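PDB 3CG7: 3'-5' exonuclease crn-4 from Caenorhabditis elegans, which degrades RNA and DNA from the 3' end as a metal-dependent 3'-5' exonuclease and takes part in the breakdown of DNA during apoptosis. Local coordinates for residues N34-C39 and K233-S238; A45-D50 and D194-A199; I60-Y65 and D96-Q101; K211-E216 and I257-F262; L218-S223 and G268-C273. All coordinates share one frame; numbering follows the deposited sequence.

Contacts 2 and 3 lie side by side in the RNase H-like exonuclease domain, their centres 15 Å apart. Their strands 41-50 and 55-67 are neighbours in the central sheet, where I46 N sits 2.8 Å from F62 O, a probable hydrogen bond. Contact 2 also holds D194 of the magnesium site. Contacts 4 and 5 join the two ends of strand 216-219 (segments 211-216 and 218-223) to the chain after strand 253-256, with centres 16 Å apart and the zinc in contact 5. Contact 1 stands apart, its centre 27 Å or more from every other, with nearest atoms about 12 Å from contact 3 and 14 Å from contact 2.

Contact 1: N34-C39 and K233-S238; sequences NQDYPC and KEWRSS
D36 and R236 lie side by side and point the same way, the carboxylate turned 40° from the guanidinium plane. The salt bridge runs between D36 OD2 and R236 NE at 3.0 Å; OD2 is met on its anti side and stands close to the guanidinium plane, so the arginine uses its edge. A second, weak bond comes to the same oxygen from R236 NH2. The arginine chain is stretched from CG to NE and runs along D36, with R236 CG 3.7 Å from D36 CB. Behind it stands the indole of W235: R236 CG rests over the centre of one ring face, and W235 CZ2 in turn lies above one face of the guanidinium. With its CG lodged between backbone N and carbonyl carbon (chi1 68°), W235 brings CH2 to 3.6 Å from D36 CB, the two side chains meeting at a slant. Q35 joins the loops through the backbone, its N giving a hydrogen bond of 2.8 Å to R236 O, in the carbonyl plane. N34 shapes this loop as an Asx turn, OD1 taking the N-H of D36 from above its carbonyl plane. The contact ties the loop between strands 20-28 and 41-50 to the short 3-10 turn ahead of helix 239-249. D36 also accepts from the backbone N atoms of H300 and F301, and R236 NH1 pairs with D297. With these N-H groups and the arginine gathered round it, the buried D36 carboxylate is probably kept ionised.

Contact 2: A45-D50 and D194-A199; sequences AIVAYD and DCLNIA
V47 lays its CG1 methyl against the helix, 3.7 Å from C195 CB, and the same methyl lies 3.5 Å from C195 O. The valine CB points from the strand toward helix 191-207. CG1 occupies the position between backbone N and carbonyl carbon (chi1 63°), which lets it face C195 and, one helical turn further on, A199, whose CB is 4.1 Å away. The second branch, CG2, lies anti to the backbone N and meets L196 CD2 at 4.2 Å, so the fork of V47 touches three helix residues. C195 answers from the other side: its SG, placed beside its own backbone N (chi1 -79°), drops onto the strand and comes within 3.2 Å of A45 O, with A45 CB beside it at 4.0 Å. No hydrogen bond joins the two segments; the small side chains A45, C195 and A199 leave room for a close approach, and the axes pass 8.0 Å apart. Strand and helix run in nearly the same direction, 27° between them, as adjacent layers, sheet and helix, of the alpha/beta RNase H-like exonuclease fold, in which helix 191-207 packs on one face of the mixed sheet. D194 packs on D25 and E27 and is with them a magnesium ligand. The C195 side chain itself lies about 4 Å from that of D25, while strand 41-50 is bonded on one edge to strand 20-28, which carries D25 and E27, and on the other to strand 55-67.

Contact 3: I60-Y65 and D96-Q101; sequences ISFNKY and DVVYEQ
K64 runs across Q101 at about a right angle, and its chain can be followed outward from the strand. CB sits 3.9 Å from V98 CG1, the first touch between strand and helix. CG leaves beside the backbone N (chi1 -65°), and a bend at chi2 brings CD to 3.4 Å from Q101 OE1. CE passes the same amide, 3.9 Å from Q101 CD. NZ, past a further bend at chi4, makes no hydrogen bond to the glutamine, so the methylene part of the lysine does the packing. V98 is shared by three strand residues: its CG1 meets K64 CB and also F62 CZ, the latter at 4.1 Å, and its CG2 lies 3.7 Å from Y65 O. The F62 ring crosses V98 obliquely, with CZ 3.7 Å from V98 O and CE1 beside the backbone of Q101. The contact is therefore apolar at F62 and V98 and of mixed character where K64 meets Q101. The axes of 61-65 and 96-101 run antiparallel, at 172° and 9.7 Å. F62 also meets F102 of helix 95-109 and, edge to face, F44 of strand 41-50, so the helix covers this face of the sheet, while N63, on the alternate side of the strand, packs against M192 of helix 191-207.

Contact 4: K211-E216 and I257-F262; sequences KVTVNE and IRAGDF
V214 sits over the ring of F262 in a CH-pi contact: V214 CB is 3.8 Å from the ring centroid and only 10° off its normal. Both methyls spread over the same ring, CG1 toward CE1 and CD1, and CG2 toward CZ at 4.0 Å. F262 reaches it with CG anti to its backbone N (chi1 179°). Next to this, T213 CG2 meets F262 CD2 at 3.9 Å, the two side chains meeting at an angle. Two methyls touch polar atoms: I257 CG2 rests against V214 O at 3.6 Å, and A259 CB against K211 NZ at 3.5 Å near the surface. The single hydrogen bond between the segments is a backbone one, from I257 N to N215 O at 3.0 Å and fairly straight at 160°; it joins the two chains just beyond the strands. N215 and E216 both face Y148 in a classic beta bulge, and the N215 side chain is bonded to N150 N. Cohesion between the loop entering strand 216-219 and the one leaving strand 253-256 thus comes mainly from the V214 and T213 carbons on the F262 ring, with one directional bond beside them.

Contact 5: L218-S223 and G268-C273; sequences LTCCAS and GVCRYC. With ZN (zinc ion), chain C.
Y272 lays one face of its ring over C221, with C221 CB 3.7 Å from the ring centroid in a CH-pi contact. C221 SG follows above the same face, 4.2 Å from that centroid, its sulfur anti to the backbone N (chi1 -161°). The tyrosine CB meanwhile touches T219 OG1 at 3.4 Å. C220, next in line, belongs to the metal site: its SG binds the zinc at 2.4 Å, and from the other segment C270 SG and C273 SG bind it at 2.5 Å and 2.3 Å. C280 supplies the fourth sulfur, giving a four-cysteine zinc site, of which C270 and C273 form the CxxC pair. C220 reaches the metal with SG set between its backbone N and carbonyl carbon (chi1 60°). The C270 thiolate has a second shell around it: a weak hydrogen bond arrives from Y272 N, and T219 OG1 lies 3.3 Å from the sulfur. One water bridges L218 O and R271 N, and L218 O also accepts from R146 NH2. T219, at the end of strand 216-219, pairs through its backbone with V253 of the outermost strand 253-256.

Contact 1: N34-C39 and K233-S238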
# COMPACT_ATOMS: atom_id res chain seq x y z
N ASN A 34 -1.05 8.97 7.31
CA ASN A 34 -2.23 8.19 7.65
C ASN A 34 -1.98 7.18 8.75
O ASN A 34 -1.17 6.25 8.61
CB ASN A 34 -2.79 7.47 6.42
CG ASN A 34 -4.04 6.66 6.74
OD1 ASN A 34 -4.88 7.08 7.55
ND2 ASN A 34 -4.16 5.49 6.13
N GLN A 35 -2.70 7.35 9.84
CA GLN A 35 -2.52 6.51 11.01
C GLN A 35 -3.53 5.36 11.06
O GLN A 35 -3.41 4.47 11.90
CB GLN A 35 -2.61 7.39 12.26
CG GLN A 35 -1.71 6.94 13.37
CD GLN A 35 -0.25 7.25 13.13
OE1 GLN A 35 0.62 6.53 13.62
NE2 GLN A 35 0.04 8.32 12.39
N ASP A 36 -4.52 5.37 10.17
CA ASP A 36 -5.48 4.28 10.06
C ASP A 36 -4.91 3.29 9.05
O ASP A 36 -5.37 3.18 7.91
CB ASP A 36 -6.87 4.80 9.63
CG ASP A 36 -7.96 3.72 9.69
OD1 ASP A 36 -7.66 2.55 10.03
OD2 ASP A 36 -9.14 4.04 9.38
N TYR A 37 -3.88 2.59 9.50
CA TYR A 37 -3.03 1.81 8.62
C TYR A 37 -2.77 0.43 9.20
O TYR A 37 -2.42 0.30 10.37
CB TYR A 37 -1.71 2.55 8.38
CG TYR A 37 -0.93 2.02 7.20
CD1 TYR A 37 -1.09 2.56 5.92
CD2 TYR A 37 -0.03 0.96 7.37
CE1 TYR A 37 -0.38 2.07 4.84
CE2 TYR A 37 0.68 0.45 6.28
CZ TYR A 37 0.51 1.01 5.02
OH TYR A 37 1.23 0.51 3.95
N PRO A 38 -2.93 -0.62 8.38
CA PRO A 38 -2.70 -1.96 8.87
C PRO A 38 -1.21 -2.30 8.82
O PRO A 38 -0.76 -3.01 7.92
CB PRO A 38 -3.48 -2.82 7.88
CG PRO A 38 -3.47 -2.06 6.61
CD PRO A 38 -3.30 -0.60 6.95
N CYS A 39 -0.45 -1.79 9.79
CA CYS A 39 1.00 -2.03 9.86
C CYS A 39 1.35 -3.50 9.79
O CYS A 39 0.80 -4.31 10.53
CB CYS A 39 1.58 -1.40 11.12
SG CYS A 39 1.46 0.39 11.08
N LYS A 233 -12.56 13.19 15.41
CA LYS A 233 -12.81 12.93 13.98
C LYS A 233 -11.54 12.99 13.12
O LYS A 233 -11.45 12.33 12.09
CB LYS A 233 -13.87 13.89 13.41
CG LYS A 233 -15.34 13.60 13.80
CD LYS A 233 -15.67 13.96 15.27
CE LYS A 233 -15.43 15.45 15.56
NZ LYS A 233 -14.75 15.66 16.87
N GLU A 234 -10.56 13.78 13.56
CA GLU A 234 -9.30 13.95 12.83
C GLU A 234 -8.18 13.06 13.37
O GLU A 234 -7.00 13.41 13.26
CB GLU A 234 -8.85 15.42 12.87
CG GLU A 234 -9.92 16.45 12.53
CD GLU A 234 -10.54 16.25 11.15
OE1 GLU A 234 -9.81 15.85 10.21
OE2 GLU A 234 -11.76 16.50 11.00
N TRP A 235 -8.54 11.91 13.95
CA TRP A 235 -7.57 11.06 14.64
C TRP A 235 -6.51 10.46 13.73
O TRP A 235 -5.41 10.15 14.18
CB TRP A 235 -8.27 9.97 15.46
CG TRP A 235 -9.00 8.90 14.69
CD1 TRP A 235 -10.32 8.89 14.35
CD2 TRP A 235 -8.45 7.67 14.20
NE1 TRP A 235 -10.63 7.73 13.67
CE2 TRP A 235 -9.50 6.96 13.57
CE3 TRP A 235 -7.17 7.09 14.23
CZ2 TRP A 235 -9.31 5.71 12.96
CZ3 TRP A 235 -6.99 5.84 13.64
CH2 TRP A 235 -8.05 5.17 13.01
N ARG A 236 -6.85 10.33 12.45
CA ARG A 236 -5.99 9.65 11.47
C ARG A 236 -4.70 10.39 11.14
O ARG A 236 -3.79 9.82 10.55
CB ARG A 236 -6.79 9.32 10.21
CG ARG A 236 -7.87 8.28 10.44
CD ARG A 236 -8.71 8.02 9.21
NE ARG A 236 -9.71 6.98 9.43
CZ ARG A 236 -10.92 7.18 9.96
NH1 ARG A 236 -11.28 8.40 10.34
NH2 ARG A 236 -11.75 6.16 10.12
N SER A 237 -4.62 11.67 11.51
CA SER A 237 -3.37 12.41 11.30
C SER A 237 -2.61 12.73 12.60
O SER A 237 -1.71 13.58 12.61
CB SER A 237 -3.62 13.67 10.47
OG SER A 237 -4.65 14.45 11.02
N SER A 238 -2.96 12.02 13.67
CA SER A 238 -2.35 12.24 14.98
C SER A 238 -1.92 10.92 15.62
O SER A 238 -2.74 10.01 15.78
CB SER A 238 -3.32 12.99 15.90
OG SER A 238 -2.84 13.03 17.23

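Contact 2: A45-D50 and D194-A199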
# COMPACT_ATOMS: atom_id res chain seq x y z
N ALA A 45 14.26 -8.02 14.02
CA ALA A 45 15.66 -8.09 14.48
C ALA A 45 15.80 -8.25 15.99
O ALA A 45 15.02 -7.67 16.76
CB ALA A 45 16.44 -6.87 14.03
N ILE A 46 16.79 -9.05 16.40
CA ILE A 46 17.02 -9.37 17.81
C ILE A 46 18.51 -9.55 18.09
O ILE A 46 19.22 -10.23 17.35
CB ILE A 46 16.30 -10.67 18.23
CG1 ILE A 46 14.80 -10.60 17.92
CG2 ILE A 46 16.54 -10.96 19.72
CD1 ILE A 46 14.06 -11.89 18.18
N VAL A 47 18.99 -8.93 19.17
CA VAL A 47 20.34 -9.18 19.66
C VAL A 47 20.27 -9.62 21.13
O VAL A 47 19.43 -9.13 21.89
CB VAL A 47 21.28 -7.97 19.43
CG1 VAL A 47 20.82 -6.77 20.21
CG2 VAL A 47 22.72 -8.32 19.81
N ALA A 48 21.11 -10.57 21.51
CA ALA A 48 21.09 -11.12 22.87
C ALA A 48 22.06 -10.39 23.79
O ALA A 48 23.12 -9.93 23.38
CB ALA A 48 21.39 -12.61 22.86
N TYR A 49 21.65 -10.31 25.05
CA TYR A 49 22.48 -9.75 26.11
C TYR A 49 22.61 -10.76 27.26
O TYR A 49 21.61 -11.25 27.80
CB TYR A 49 21.89 -8.42 26.60
CG TYR A 49 22.60 -7.79 27.79
CD1 TYR A 49 23.83 -7.15 27.64
CD2 TYR A 49 22.01 -7.80 29.05
CE1 TYR A 49 24.47 -6.55 28.73
CE2 TYR A 49 22.64 -7.21 30.14
CZ TYR A 49 23.87 -6.58 29.97
OH TYR A 49 24.47 -6.00 31.06
N ASP A 50 23.86 -11.06 27.60
CA ASP A 50 24.21 -11.95 28.71
C ASP A 50 24.23 -11.12 30.00
O ASP A 50 25.08 -10.24 30.15
CB ASP A 50 25.58 -12.58 28.44
CG ASP A 50 25.99 -13.61 29.47
OD1 ASP A 50 25.26 -13.85 30.45
OD2 ASP A 50 27.08 -14.21 29.29
N ASP A 194 19.10 -0.38 15.58
CA ASP A 194 18.27 -0.04 16.73
C ASP A 194 18.51 -1.03 17.88
O ASP A 194 18.66 -0.62 19.04
CB ASP A 194 16.77 -0.03 16.34
CG ASP A 194 16.35 1.24 15.58
OD1 ASP A 194 15.14 1.45 15.45
OD2 ASP A 194 17.21 2.02 15.11
N CYS A 195 18.56 -2.32 17.55
CA CYS A 195 18.84 -3.36 18.54
C CYS A 195 20.21 -3.16 19.20
O CYS A 195 20.35 -3.35 20.42
CB CYS A 195 18.76 -4.75 17.92
SG CYS A 195 17.09 -5.39 17.71
N LEU A 196 21.21 -2.80 18.40
CA LEU A 196 22.56 -2.58 18.90
C LEU A 196 22.61 -1.34 19.79
O LEU A 196 23.21 -1.38 20.87
CB LEU A 196 23.60 -2.50 17.76
CG LEU A 196 23.87 -3.79 16.97
CD1 LEU A 196 24.87 -3.57 15.83
CD2 LEU A 196 24.35 -4.92 17.87
N ASN A 197 21.96 -0.26 19.36
CA ASN A 197 21.84 0.93 20.19
C ASN A 197 21.16 0.67 21.52
O ASN A 197 21.67 1.08 22.56
CB ASN A 197 21.13 2.05 19.43
CG ASN A 197 22.06 2.80 18.51
OD1 ASN A 197 22.91 3.57 18.97
ND2 ASN A 197 21.93 2.57 17.21
N ILE A 198 20.03 -0.03 21.49
CA ILE A 198 19.28 -0.36 22.70
C ILE A 198 20.11 -1.24 23.66
O ILE A 198 20.06 -1.03 24.87
CB ILE A 198 17.94 -1.04 22.37
CG1 ILE A 198 17.00 -0.06 21.63
CG2 ILE A 198 17.26 -1.57 23.65
CD1 ILE A 198 15.82 -0.77 20.92
N ALA A 199 20.85 -2.20 23.11
CA ALA A 199 21.69 -3.09 23.92
C ALA A 199 22.79 -2.30 24.62
O ALA A 199 23.08 -2.54 25.80
CB ALA A 199 22.28 -4.20 23.06

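Contact 3: I60-Y65 and D96-Q101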
# COMPACT_ATOMS: atom_id res chain seq x y z
N ILE A 60 25.03 -13.66 18.68
CA ILE A 60 23.76 -14.34 18.93
C ILE A 60 22.63 -13.38 18.58
O ILE A 60 22.17 -12.60 19.42
CB ILE A 60 23.61 -14.84 20.40
CG1 ILE A 60 24.82 -15.68 20.83
CG2 ILE A 60 22.31 -15.65 20.57
CD1 ILE A 60 24.79 -16.13 22.29
N SER A 61 22.21 -13.44 17.32
CA SER A 61 21.25 -12.49 16.79
C SER A 61 20.32 -13.10 15.75
O SER A 61 20.59 -14.16 15.19
CB SER A 61 21.98 -11.28 16.21
OG SER A 61 22.53 -11.59 14.95
N PHE A 62 19.20 -12.42 15.51
CA PHE A 62 18.23 -12.83 14.51
C PHE A 62 17.93 -11.58 13.70
O PHE A 62 17.73 -10.52 14.27
CB PHE A 62 16.97 -13.35 15.21
CG PHE A 62 15.90 -13.84 14.27
CD1 PHE A 62 15.91 -15.15 13.80
CD2 PHE A 62 14.87 -12.99 13.86
CE1 PHE A 62 14.91 -15.60 12.94
CE2 PHE A 62 13.87 -13.43 13.00
CZ PHE A 62 13.89 -14.74 12.54
N ASN A 63 17.94 -11.70 12.38
CA ASN A 63 17.72 -10.54 11.52
C ASN A 63 17.10 -10.91 10.19
O ASN A 63 17.78 -11.40 9.30
CB ASN A 63 19.03 -9.78 11.27
CG ASN A 63 18.81 -8.41 10.64
OD1 ASN A 63 17.67 -7.96 10.48
ND2 ASN A 63 19.89 -7.74 10.29
N LYS A 64 15.79 -10.68 10.06
CA LYS A 64 15.10 -11.07 8.85
C LYS A 64 14.14 -10.03 8.32
O LYS A 64 13.42 -9.38 9.07
CB LYS A 64 14.41 -12.43 9.03
CG LYS A 64 15.40 -13.57 9.25
CD LYS A 64 14.93 -14.88 8.68
CE LYS A 64 15.94 -16.00 8.98
NZ LYS A 64 17.21 -15.82 8.23
N TYR A 65 14.16 -9.88 7.00
CA TYR A 65 13.16 -9.13 6.28
C TYR A 65 11.89 -9.96 6.21
O TYR A 65 11.95 -11.20 6.26
CB TYR A 65 13.64 -8.81 4.88
CG TYR A 65 14.77 -7.80 4.83
CD1 TYR A 65 14.57 -6.48 5.26
CD2 TYR A 65 16.03 -8.16 4.34
CE1 TYR A 65 15.59 -5.55 5.21
CE2 TYR A 65 17.06 -7.23 4.29
CZ TYR A 65 16.83 -5.93 4.73
OH TYR A 65 17.85 -5.01 4.67
N ASP A 96 4.31 -15.54 8.92
CA ASP A 96 4.14 -16.88 9.49
C ASP A 96 5.39 -17.76 9.35
O ASP A 96 5.70 -18.53 10.25
CB ASP A 96 2.88 -17.59 8.94
CG ASP A 96 2.92 -17.82 7.42
OD1 ASP A 96 2.47 -18.90 6.99
OD2 ASP A 96 3.37 -16.94 6.65
N VAL A 97 6.11 -17.60 8.24
CA VAL A 97 7.34 -18.37 7.99
C VAL A 97 8.49 -17.81 8.83
O VAL A 97 9.17 -18.55 9.55
CB VAL A 97 7.71 -18.43 6.46
CG1 VAL A 97 9.03 -19.16 6.24
CG2 VAL A 97 6.61 -19.11 5.67
N VAL A 98 8.69 -16.49 8.74
CA VAL A 98 9.72 -15.80 9.50
C VAL A 98 9.53 -15.98 11.01
O VAL A 98 10.52 -16.14 11.74
CB VAL A 98 9.80 -14.30 9.14
CG1 VAL A 98 10.84 -13.59 9.99
CG2 VAL A 98 10.13 -14.13 7.65
N TYR A 99 8.28 -15.98 11.47
CA TYR A 99 7.99 -16.15 12.89
C TYR A 99 8.32 -17.56 13.36
O TYR A 99 8.77 -17.76 14.49
CB TYR A 99 6.54 -15.80 13.24
CG TYR A 99 6.24 -15.99 14.71
CD1 TYR A 99 6.76 -15.10 15.67
CD2 TYR A 99 5.48 -17.06 15.16
CE1 TYR A 99 6.51 -15.28 17.02
CE2 TYR A 99 5.22 -17.24 16.52
CZ TYR A 99 5.74 -16.34 17.44
OH TYR A 99 5.48 -16.52 18.78
N GLU A 100 8.08 -18.52 12.48
CA GLU A 100 8.40 -19.91 12.73
C GLU A 100 9.92 -20.09 12.82
O GLU A 100 10.42 -20.83 13.67
CB GLU A 100 7.75 -20.78 11.64
CG GLU A 100 8.32 -22.18 11.44
CD GLU A 100 8.17 -23.09 12.64
OE1 GLU A 100 7.36 -22.77 13.55
OE2 GLU A 100 8.87 -24.13 12.68
N GLN A 101 10.65 -19.38 11.97
CA GLN A 101 12.12 -19.37 12.04
C GLN A 101 12.63 -18.77 13.35
O GLN A 101 13.66 -19.20 13.88
CB GLN A 101 12.70 -18.60 10.86
CG GLN A 101 12.52 -19.29 9.53
CD GLN A 101 12.98 -18.43 8.37
OE1 GLN A 101 12.56 -17.27 8.22
NE2 GLN A 101 13.85 -18.99 7.53

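Contact 4: K211-E216 and I257-F262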
# COMPACT_ATOMS: atom_id res chain seq x y z
N LYS A 211 17.58 -0.24 37.69
CA LYS A 211 16.94 -1.50 38.04
C LYS A 211 16.15 -1.97 36.81
O LYS A 211 15.07 -1.47 36.51
CB LYS A 211 16.06 -1.33 39.28
CG LYS A 211 16.87 -1.24 40.59
CD LYS A 211 16.45 -0.07 41.51
CE LYS A 211 15.32 -0.44 42.50
NZ LYS A 211 13.97 -0.55 41.84
N VAL A 212 16.73 -2.92 36.09
CA VAL A 212 16.20 -3.40 34.83
C VAL A 212 15.39 -4.68 35.02
O VAL A 212 15.95 -5.73 35.29
CB VAL A 212 17.32 -3.61 33.79
CG1 VAL A 212 16.79 -4.30 32.54
CG2 VAL A 212 17.95 -2.27 33.41
N THR A 213 14.07 -4.56 34.88
CA THR A 213 13.13 -5.67 35.04
C THR A 213 11.94 -5.46 34.13
O THR A 213 11.75 -4.39 33.57
CB THR A 213 12.53 -5.69 36.45
OG1 THR A 213 13.24 -4.79 37.29
CG2 THR A 213 12.54 -7.09 37.01
N VAL A 214 11.10 -6.49 34.04
CA VAL A 214 9.80 -6.35 33.43
C VAL A 214 9.02 -5.21 34.10
O VAL A 214 8.83 -5.20 35.32
CB VAL A 214 9.01 -7.68 33.48
CG1 VAL A 214 7.52 -7.46 33.20
CG2 VAL A 214 9.60 -8.68 32.49
N ASN A 215 8.60 -4.24 33.30
CA ASN A 215 7.80 -3.12 33.79
C ASN A 215 6.42 -3.03 33.11
O ASN A 215 5.55 -2.29 33.57
CB ASN A 215 8.56 -1.79 33.67
CG ASN A 215 9.11 -1.54 32.28
OD1 ASN A 215 8.88 -2.33 31.36
ND2 ASN A 215 9.83 -0.44 32.11
N GLU A 216 6.23 -3.79 32.04
CA GLU A 216 4.96 -3.76 31.32
C GLU A 216 4.36 -5.15 31.05
O GLU A 216 5.07 -6.09 30.67
CB GLU A 216 5.06 -2.91 30.05
CG GLU A 216 4.96 -1.40 30.35
CD GLU A 216 5.14 -0.49 29.14
OE1 GLU A 216 5.04 -0.96 27.98
OE2 GLU A 216 5.39 0.72 29.34
N ILE A 257 3.85 -2.25 36.03
CA ILE A 257 4.18 -2.84 37.32
C ILE A 257 5.48 -2.25 37.89
O ILE A 257 6.46 -2.07 37.16
CB ILE A 257 4.22 -4.41 37.26
CG1 ILE A 257 4.26 -5.01 38.67
CG2 ILE A 257 5.38 -4.90 36.40
CD1 ILE A 257 3.79 -6.45 38.76
N ARG A 258 5.46 -1.90 39.18
CA ARG A 258 6.65 -1.42 39.90
C ARG A 258 7.72 -2.50 39.98
O ARG A 258 7.41 -3.68 40.07
CB ARG A 258 6.29 -0.99 41.33
CG ARG A 258 5.85 0.45 41.48
CD ARG A 258 5.78 0.86 42.96
NE ARG A 258 4.91 -0.02 43.74
CZ ARG A 258 3.58 0.10 43.84
NH1 ARG A 258 2.94 1.08 43.21
NH2 ARG A 258 2.90 -0.75 44.58
N ALA A 259 8.98 -2.07 39.97
CA ALA A 259 10.13 -2.98 39.99
C ALA A 259 10.04 -4.04 41.10
O ALA A 259 10.23 -5.23 40.83
CB ALA A 259 11.43 -2.19 40.10
N GLY A 260 9.75 -3.61 42.32
CA GLY A 260 9.67 -4.51 43.47
C GLY A 260 8.42 -5.38 43.53
O GLY A 260 8.30 -6.22 44.42
N ASP A 261 7.49 -5.18 42.60
CA ASP A 261 6.25 -5.96 42.57
C ASP A 261 6.30 -7.12 41.58
O ASP A 261 5.49 -8.05 41.69
CB ASP A 261 5.04 -5.06 42.28
CG ASP A 261 4.66 -4.17 43.46
OD1 ASP A 261 5.11 -4.44 44.60
OD2 ASP A 261 3.90 -3.20 43.25
N PHE A 262 7.22 -7.08 40.62
CA PHE A 262 7.33 -8.18 39.66
C PHE A 262 7.85 -9.47 40.31
O PHE A 262 8.74 -9.43 41.16
CB PHE A 262 8.20 -7.79 38.44
CG PHE A 262 8.36 -8.92 37.44
CD1 PHE A 262 7.28 -9.33 36.65
CD2 PHE A 262 9.58 -9.57 37.30
CE1 PHE A 262 7.42 -10.38 35.74
CE2 PHE A 262 9.73 -10.62 36.39
CZ PHE A 262 8.65 -11.03 35.61

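Contact 5: L218-S223 and G268-C273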
# COMPACT_ATOMS: atom_id res chain seq x y z
N LEU A 218 0.85 -7.27 29.40
CA LEU A 218 -0.31 -7.20 28.53
C LEU A 218 -1.45 -7.99 29.12
O LEU A 218 -1.33 -9.19 29.37
CB LEU A 218 0.02 -7.66 27.11
CG LEU A 218 1.08 -6.83 26.39
CD1 LEU A 218 1.37 -7.41 25.04
CD2 LEU A 218 0.65 -5.38 26.28
N THR A 219 -2.56 -7.30 29.35
CA THR A 219 -3.69 -7.87 30.04
C THR A 219 -4.95 -7.77 29.19
O THR A 219 -5.04 -6.92 28.30
CB THR A 219 -3.86 -7.19 31.42
OG1 THR A 219 -4.63 -8.03 32.28
CG2 THR A 219 -4.53 -5.83 31.31
N CYS A 220 -5.92 -8.63 29.45
CA CYS A 220 -7.13 -8.70 28.64
C CYS A 220 -8.19 -7.65 29.00
O CYS A 220 -9.17 -7.47 28.27
CB CYS A 220 -7.75 -10.09 28.73
SG CYS A 220 -8.22 -10.55 30.42
N CYS A 221 -8.00 -6.96 30.12
CA CYS A 221 -9.05 -6.09 30.63
C CYS A 221 -8.55 -4.87 31.39
O CYS A 221 -7.58 -4.94 32.13
CB CYS A 221 -10.00 -6.90 31.51
SG CYS A 221 -11.59 -6.14 31.75
N ALA A 222 -9.24 -3.76 31.20
CA ALA A 222 -8.97 -2.53 31.95
C ALA A 222 -10.26 -1.77 32.19
O ALA A 222 -11.12 -1.68 31.30
CB ALA A 222 -7.95 -1.66 31.21
N SER A 223 -10.40 -1.20 33.38
CA SER A 223 -11.60 -0.45 33.75
C SER A 223 -11.83 0.79 32.88
O SER A 223 -12.98 1.17 32.63
CB SER A 223 -11.55 -0.05 35.23
OG SER A 223 -10.47 0.84 35.48
N GLY A 268 3.28 -17.61 32.93
CA GLY A 268 2.68 -16.77 31.91
C GLY A 268 1.20 -16.79 32.25
O GLY A 268 0.42 -17.52 31.64
N VAL A 269 0.82 -16.02 33.26
CA VAL A 269 -0.56 -15.92 33.72
C VAL A 269 -0.99 -14.46 33.63
O VAL A 269 -0.21 -13.54 33.91
CB VAL A 269 -0.77 -16.52 35.17
CG1 VAL A 269 0.15 -17.74 35.42
CG2 VAL A 269 -0.57 -15.48 36.27
N CYS A 270 -2.23 -14.25 33.22
CA CYS A 270 -2.74 -12.90 33.03
C CYS A 270 -2.98 -12.22 34.38
O CYS A 270 -3.57 -12.82 35.29
CB CYS A 270 -4.02 -12.94 32.20
SG CYS A 270 -4.76 -11.34 31.92
N ARG A 271 -2.53 -10.97 34.52
CA ARG A 271 -2.65 -10.22 35.78
C ARG A 271 -4.09 -10.00 36.21
O ARG A 271 -4.38 -9.90 37.40
CB ARG A 271 -1.94 -8.87 35.71
CG ARG A 271 -0.44 -8.95 35.53
CD ARG A 271 0.33 -9.08 36.85
NE ARG A 271 0.06 -10.32 37.59
CZ ARG A 271 0.38 -11.54 37.17
NH1 ARG A 271 0.97 -11.72 36.00
NH2 ARG A 271 0.09 -12.59 37.94
N TYR A 272 -5.00 -9.92 35.23
CA TYR A 272 -6.41 -9.70 35.53
C TYR A 272 -7.19 -10.99 35.75
O TYR A 272 -7.72 -11.21 36.83
CB TYR A 272 -7.08 -8.83 34.46
CG TYR A 272 -8.55 -8.57 34.71
CD1 TYR A 272 -8.96 -7.57 35.59
CD2 TYR A 272 -9.53 -9.35 34.08
CE1 TYR A 272 -10.31 -7.33 35.83
CE2 TYR A 272 -10.89 -9.12 34.32
CZ TYR A 272 -11.27 -8.11 35.19
OH TYR A 272 -12.61 -7.89 35.42
N CYS A 273 -7.26 -11.84 34.72
CA CYS A 273 -8.13 -13.02 34.78
C CYS A 273 -7.46 -14.23 35.44
O CYS A 273 -8.11 -15.24 35.71
CB CYS A 273 -8.67 -13.38 33.39
SG CYS A 273 -7.45 -14.08 32.25
ZN ZN C . -6.75 -12.38 30.85
O HOH W 1 -0.76 -10.13 32.18